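Putative Ribokinase II (PDB 3IQ0) probably phosphorylates a ribose-like sugar substrate, using the ATP and magnesium it binds, as a member of the pfkB family of carbohydrate kinases. Local coordinates at residues Leu128-Phe134 / Ala153-Val157; Leu188-Tyr194 / Phe217-Val222. All blocks are in the same frame, centred on the assembly; numbering follows the deposited sequence.

Both contacts lie on one face of the same mainly parallel sheet, each within a beta-alpha-beta unit: contact 1 rests helix 144-159 on strand 131-137, and contact 2 brings the end of helix 210-220 beside strand 193-194 and the turn leading into it. Contact 1 is buried and almost wholly apolar, with one aromatic ring meeting aliphatic groups. Contact 2 is partly buried and mixed: a tyrosine-phenylalanine pair forms its interior, whereas two glutamates and a water occupy its outer side. The two meet where V154 CG1 packs 3.9 Å from L190 CD1, and their centres lie about 17 Å apart.

Contact 1. Residues Leu128-Phe134 / Ala153-Val157; sequences LKDCTHF and AVTIV
The ring of F134 is met obliquely by three aliphatic side chains of helix 144-159. A153 CB comes nearest, 3.5 Å from F134 CZ at the far end of the ring; V154 CG2 lies 4.2 Å from F134 CD2, and V157 CG2 sits by the ring's root, 3.8 Å from F134 CB. The other flat group, the imidazole of H133, belongs to a side chain that starts away from the helix; at its edge, in plane, is T132 OG1, hydrogen-bonded to H133 ND1 at 3.1 Å and also to S4 OG. V157 gives the largest share of the surface buried here and crosses F134 at about a right angle. With CG1 anti to its backbone N (chi1 178°), it turns both methyls to the strand: CG1 rests 3.8 Å from C131 O, while CG2 touches both F134 CB and C131 SG, 4.0 Å from the sulfur. L128 adds its CD1, 3.9 Å from A153 CB, and its CB against I156 CG2. It opens a type I turn that leads into the strand at C131. The side chains that meet are apolar, with one methyl on a backbone carbonyl oxygen, and the short axes of strand and helix pass 9.2 Å apart at 136°, the helix running back across the strand as the connection of a beta-alpha-beta crossover does. Strand 131-137 is central in the sheet, between strands 5-9 and 163-167: L128, C131 and F134 also touch F7, F134 and V154 reach I164, and the backbone of F134 bonds to V163 and S165.

Contact 2. Residues Leu188-Tyr194 / Phe217-Val222; sequences LELTDIY and FLEEGV
D192 and V222 bring their CA atoms within 4.6 Å where helix 210-220 gives way to G221, whose positive phi (145°) suits glycine, and the chain turns toward strand 224-228. V222 packs along the backbone opposite: its CG1, anti to its own N, touches D192 O at 3.5 Å and Y194 CB, while CG2 meets L188 CD1. Deeper in, Y194 and F217 form a T-shaped stack, centroids 4.8 Å apart and planes at 69°; the tyrosine edge, led by CE2, stands over the rim of the F217 face, 3.6 Å from F217 CE1. L188 bridges the rings, CD1 over the centre of one Y194 face and CD2 against F217 CE2. In this beta-alpha-beta unit of the ribokinase-type sheet, strand 193-194 and the end of helix 178-189 thus meet the C-terminal end of connecting helix 210-220, the Y194 side chain about 11 Å from bound ATP. D192 pairs with K223 in a salt bridge and takes I164 N on its other oxygen. On the outer side, chi1 puts E220 CG 3.2 Å from E189 OE1, and the bend at chi2 turns the carboxylate toward backbone 188-189; the carboxylates, planes 48° apart, probably repel at 3.6 Å between E189 OE1 and E220 OE2. A water donates to T191 O at 2.7 Å, very close to E220 OE1.

Contact 1. Residues Leu128-Phe134 / Ala153-Val157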
loop_
_atom_site.group_PDB
_atom_site.type_symbol
_atom_site.label_atom_id
_atom_site.label_comp_id
_atom_site.label_asym_id
_atom_site.label_seq_id
_atom_site.Cartn_x
_atom_site.Cartn_y
_atom_site.Cartn_z
ATOM N N LEU B 128 2.392 6.676 29.240
ATOM C CA LEU B 128 3.422 5.787 29.766
ATOM C C LEU B 128 3.705 5.964 31.252
ATOM O O LEU B 128 4.709 5.459 31.755
ATOM C CB LEU B 128 4.722 5.983 28.983
ATOM C CG LEU B 128 4.730 5.523 27.523
ATOM C CD1 LEU B 128 5.949 6.096 26.807
ATOM C CD2 LEU B 128 4.739 3.996 27.472
ATOM N N LYS B 129 2.825 6.670 31.955
ATOM C CA LYS B 129 3.016 6.910 33.382
ATOM C C LYS B 129 3.194 5.648 34.221
ATOM O O LYS B 129 4.060 5.597 35.091
ATOM C CB LYS B 129 1.855 7.735 33.945
ATOM C CG LYS B 129 1.809 9.152 33.398
ATOM C CD LYS B 129 0.938 10.064 34.244
ATOM C CE LYS B 129 1.023 11.503 33.744
ATOM N NZ LYS B 129 0.303 12.449 34.640
ATOM N N ASP B 130 2.383 4.629 33.964
ATOM C CA ASP B 130 2.488 3.396 34.733
ATOM C C ASP B 130 3.228 2.301 33.978
ATOM O O ASP B 130 3.089 1.119 34.291
ATOM C CB ASP B 130 1.097 2.901 35.139
ATOM C CG ASP B 130 0.326 3.929 35.960
ATOM O OD1 ASP B 130 0.901 4.484 36.921
ATOM O OD2 ASP B 130 -0.859 4.175 35.651
ATOM N N CYS B 131 4.020 2.686 32.983
ATOM C CA CYS B 131 4.773 1.695 32.229
ATOM C C CYS B 131 6.074 1.381 32.948
ATOM O O CYS B 131 6.936 2.248 33.106
ATOM C CB CYS B 131 5.082 2.187 30.820
ATOM S SG CYS B 131 6.091 1.009 29.901
ATOM N N THR B 132 6.207 0.131 33.378
ATOM C CA THR B 132 7.392 -0.336 34.089
ATOM C C THR B 132 8.285 -1.168 33.169
ATOM O O THR B 132 9.432 -1.472 33.503
ATOM C CB THR B 132 6.991 -1.216 35.289
ATOM O OG1 THR B 132 6.225 -2.332 34.815
ATOM C CG2 THR B 132 6.152 -0.424 36.290
ATOM N N HIS B 133 7.735 -1.567 32.027
ATOM C CA HIS B 133 8.469 -2.360 31.056
ATOM C C HIS B 133 8.134 -1.880 29.656
ATOM O O HIS B 133 6.972 -1.857 29.258
ATOM C CB HIS B 133 8.121 -3.845 31.188
ATOM C CG HIS B 133 8.727 -4.504 32.390
ATOM N ND1 HIS B 133 8.418 -4.131 33.680
ATOM C CD2 HIS B 133 9.619 -5.517 32.492
ATOM C CE1 HIS B 133 9.094 -4.889 34.528
ATOM N NE2 HIS B 133 9.829 -5.737 33.832
ATOM N N PHE B 134 9.161 -1.484 28.918
ATOM C CA PHE B 134 8.978 -0.998 27.562
ATOM C C PHE B 134 9.783 -1.886 26.634
ATOM O O PHE B 134 10.983 -2.098 26.842
ATOM C CB PHE B 134 9.462 0.448 27.444
ATOM C CG PHE B 134 9.043 1.123 26.174
ATOM C CD1 PHE B 134 7.723 1.507 25.979
ATOM C CD2 PHE B 134 9.971 1.385 25.172
ATOM C CE1 PHE B 134 7.330 2.142 24.808
ATOM C CE2 PHE B 134 9.589 2.023 23.992
ATOM C CZ PHE B 134 8.267 2.401 23.810
ATOM N N ALA B 153 10.233 7.871 24.291
ATOM C CA ALA B 153 9.515 6.893 25.100
ATOM C C ALA B 153 10.470 6.216 26.079
ATOM O O ALA B 153 10.146 6.038 27.249
ATOM C CB ALA B 153 8.859 5.851 24.192
ATOM N N VAL B 154 11.655 5.848 25.599
ATOM C CA VAL B 154 12.639 5.198 26.451
ATOM C C VAL B 154 13.093 6.087 27.606
ATOM O O VAL B 154 13.249 5.619 28.732
ATOM C CB VAL B 154 13.872 4.765 25.646
ATOM C CG1 VAL B 154 14.960 4.284 26.586
ATOM C CG2 VAL B 154 13.497 3.650 24.698
ATOM N N THR B 155 13.312 7.366 27.326
ATOM C CA THR B 155 13.741 8.302 28.358
ATOM C C THR B 155 12.657 8.406 29.420
ATOM O O THR B 155 12.941 8.402 30.619
ATOM C CB THR B 155 13.995 9.705 27.772
ATOM O OG1 THR B 155 15.039 9.631 26.793
ATOM C CG2 THR B 155 14.400 10.678 28.869
ATOM N N ILE B 156 11.412 8.496 28.966
ATOM C CA ILE B 156 10.271 8.596 29.864
ATOM C C ILE B 156 10.177 7.387 30.787
ATOM O O ILE B 156 10.024 7.536 31.995
ATOM C CB ILE B 156 8.956 8.707 29.069
ATOM C CG1 ILE B 156 8.919 10.041 28.323
ATOM C CG2 ILE B 156 7.763 8.558 30.001
ATOM C CD1 ILE B 156 7.638 10.288 27.570
ATOM N N VAL B 157 10.273 6.193 30.211
ATOM C CA VAL B 157 10.179 4.961 30.986
ATOM C C VAL B 157 11.332 4.776 31.967
ATOM O O VAL B 157 11.118 4.357 33.103
ATOM C CB VAL B 157 10.100 3.728 30.058
ATOM C CG1 VAL B 157 10.064 2.448 30.884
ATOM C CG2 VAL B 157 8.867 3.824 29.178
#

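Contact 2. Residues Leu188-Tyr194 / Phe217-Val222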
loop_
_atom_site.group_PDB
_atom_site.type_symbol
_atom_site.label_atom_id
_atom_site.label_comp_id
_atom_site.label_asym_id
_atom_site.label_seq_id
_atom_site.Cartn_x
_atom_site.Cartn_y
_atom_site.Cartn_z
ATOM N N LEU B 188 20.685 -0.299 22.430
ATOM C CA LEU B 188 21.357 -1.405 23.102
ATOM C C LEU B 188 22.004 -0.987 24.418
ATOM O O LEU B 188 21.980 -1.738 25.394
ATOM C CB LEU B 188 22.420 -2.018 22.183
ATOM C CG LEU B 188 23.213 -3.191 22.774
ATOM C CD1 LEU B 188 22.244 -4.259 23.252
ATOM C CD2 LEU B 188 24.178 -3.758 21.739
ATOM N N GLU B 189 22.579 0.211 24.446
ATOM C CA GLU B 189 23.249 0.713 25.645
ATOM C C GLU B 189 22.266 1.020 26.779
ATOM O O GLU B 189 22.662 1.147 27.936
ATOM C CB GLU B 189 24.056 1.969 25.299
ATOM C CG GLU B 189 24.964 1.822 24.084
ATOM C CD GLU B 189 25.977 0.697 24.222
ATOM O OE1 GLU B 189 26.819 0.759 25.141
ATOM O OE2 GLU B 189 25.929 -0.252 23.405
ATOM N N LEU B 190 20.986 1.134 26.441
ATOM C CA LEU B 190 19.954 1.425 27.431
ATOM C C LEU B 190 19.076 0.205 27.671
ATOM O O LEU B 190 18.071 0.282 28.383
ATOM C CB LEU B 190 19.077 2.578 26.952
ATOM C CG LEU B 190 19.775 3.907 26.672
ATOM C CD1 LEU B 190 18.786 4.866 26.032
ATOM C CD2 LEU B 190 20.332 4.481 27.966
ATOM N N THR B 191 19.466 -0.919 27.079
ATOM C CA THR B 191 18.718 -2.164 27.197
ATOM C C THR B 191 19.079 -2.990 28.423
ATOM O O THR B 191 20.251 -3.119 28.784
ATOM C CB THR B 191 18.932 -3.037 25.948
ATOM O OG1 THR B 191 18.347 -2.381 24.819
ATOM C CG2 THR B 191 18.301 -4.421 26.135
ATOM N N ASP B 192 18.062 -3.567 29.053
ATOM C CA ASP B 192 18.267 -4.403 30.228
ATOM C C ASP B 192 18.121 -5.862 29.825
ATOM O O ASP B 192 18.817 -6.736 30.344
ATOM C CB ASP B 192 17.235 -4.059 31.306
ATOM C CG ASP B 192 17.305 -2.604 31.739
ATOM O OD1 ASP B 192 18.337 -2.209 32.314
ATOM O OD2 ASP B 192 16.331 -1.857 31.497
ATOM N N ILE B 193 17.215 -6.105 28.880
ATOM C CA ILE B 193 16.922 -7.447 28.382
ATOM C C ILE B 193 17.085 -7.464 26.867
ATOM O O ILE B 193 16.309 -6.843 26.146
ATOM C CB ILE B 193 15.461 -7.855 28.752
ATOM C CG1 ILE B 193 15.286 -7.796 30.273
ATOM C CG2 ILE B 193 15.140 -9.258 28.228
ATOM C CD1 ILE B 193 13.868 -8.067 30.735
ATOM N N TYR B 194 18.105 -8.174 26.396
ATOM C CA TYR B 194 18.396 -8.273 24.969
ATOM C C TYR B 194 17.924 -9.628 24.445
ATOM O O TYR B 194 18.297 -10.668 24.989
ATOM C CB TYR B 194 19.905 -8.121 24.753
ATOM C CG TYR B 194 20.306 -7.825 23.328
ATOM C CD1 TYR B 194 19.584 -6.911 22.557
ATOM C CD2 TYR B 194 21.420 -8.438 22.755
ATOM C CE1 TYR B 194 19.957 -6.614 21.251
ATOM C CE2 TYR B 194 21.803 -8.149 21.443
ATOM C CZ TYR B 194 21.065 -7.238 20.700
ATOM O OH TYR B 194 21.410 -6.966 19.401
ATOM N N PHE B 217 27.784 -7.871 25.852
ATOM C CA PHE B 217 26.513 -7.209 26.152
ATOM C C PHE B 217 26.329 -7.121 27.660
ATOM O O PHE B 217 25.913 -6.093 28.184
ATOM C CB PHE B 217 25.348 -8.000 25.556
ATOM C CG PHE B 217 25.399 -8.145 24.061
ATOM C CD1 PHE B 217 25.066 -9.358 23.461
ATOM C CD2 PHE B 217 25.751 -7.070 23.250
ATOM C CE1 PHE B 217 25.082 -9.491 22.073
ATOM C CE2 PHE B 217 25.769 -7.197 21.863
ATOM C CZ PHE B 217 25.433 -8.411 21.277
ATOM N N LEU B 218 26.637 -8.215 28.347
ATOM C CA LEU B 218 26.508 -8.270 29.792
ATOM C C LEU B 218 27.498 -7.319 30.465
ATOM O O LEU B 218 27.168 -6.657 31.454
ATOM C CB LEU B 218 26.729 -9.703 30.287
ATOM C CG LEU B 218 25.734 -10.757 29.790
ATOM C CD1 LEU B 218 26.161 -12.143 30.262
ATOM C CD2 LEU B 218 24.336 -10.423 30.304
ATOM N N GLU B 219 28.719 -7.255 29.945
ATOM C CA GLU B 219 29.710 -6.358 30.525
ATOM C C GLU B 219 29.247 -4.917 30.361
ATOM O O GLU B 219 29.389 -4.102 31.273
ATOM C CB GLU B 219 31.078 -6.541 29.854
ATOM C CG GLU B 219 31.901 -5.254 29.782
ATOM C CD GLU B 219 33.386 -5.478 29.981
ATOM O OE1 GLU B 219 33.937 -6.422 29.382
ATOM O OE2 GLU B 219 34.006 -4.707 30.744
ATOM N N GLU B 220 28.682 -4.612 29.197
ATOM C CA GLU B 220 28.213 -3.266 28.908
ATOM C C GLU B 220 27.058 -2.820 29.799
ATOM O O GLU B 220 26.890 -1.627 30.051
ATOM C CB GLU B 220 27.821 -3.164 27.436
ATOM C CG GLU B 220 27.263 -1.818 27.028
ATOM C CD GLU B 220 25.823 -1.623 27.467
ATOM O OE1 GLU B 220 24.955 -2.427 27.051
ATOM O OE2 GLU B 220 25.563 -0.661 28.228
ATOM N N GLY B 221 26.259 -3.764 30.282
ATOM C CA GLY B 221 25.152 -3.379 31.143
ATOM C C GLY B 221 23.896 -4.213 30.996
ATOM O O GLY B 221 23.032 -4.192 31.871
ATOM N N VAL B 222 23.780 -4.933 29.885
ATOM C CA VAL B 222 22.615 -5.775 29.667
ATOM C C VAL B 222 22.606 -6.836 30.758
ATOM O O VAL B 222 23.608 -7.513 30.989
ATOM C CB VAL B 222 22.668 -6.449 28.277
ATOM C CG1 VAL B 222 21.464 -7.361 28.090
ATOM C CG2 VAL B 222 22.695 -5.386 27.192
HETATM O O HOH W 1 22.717 -2.177 28.145
#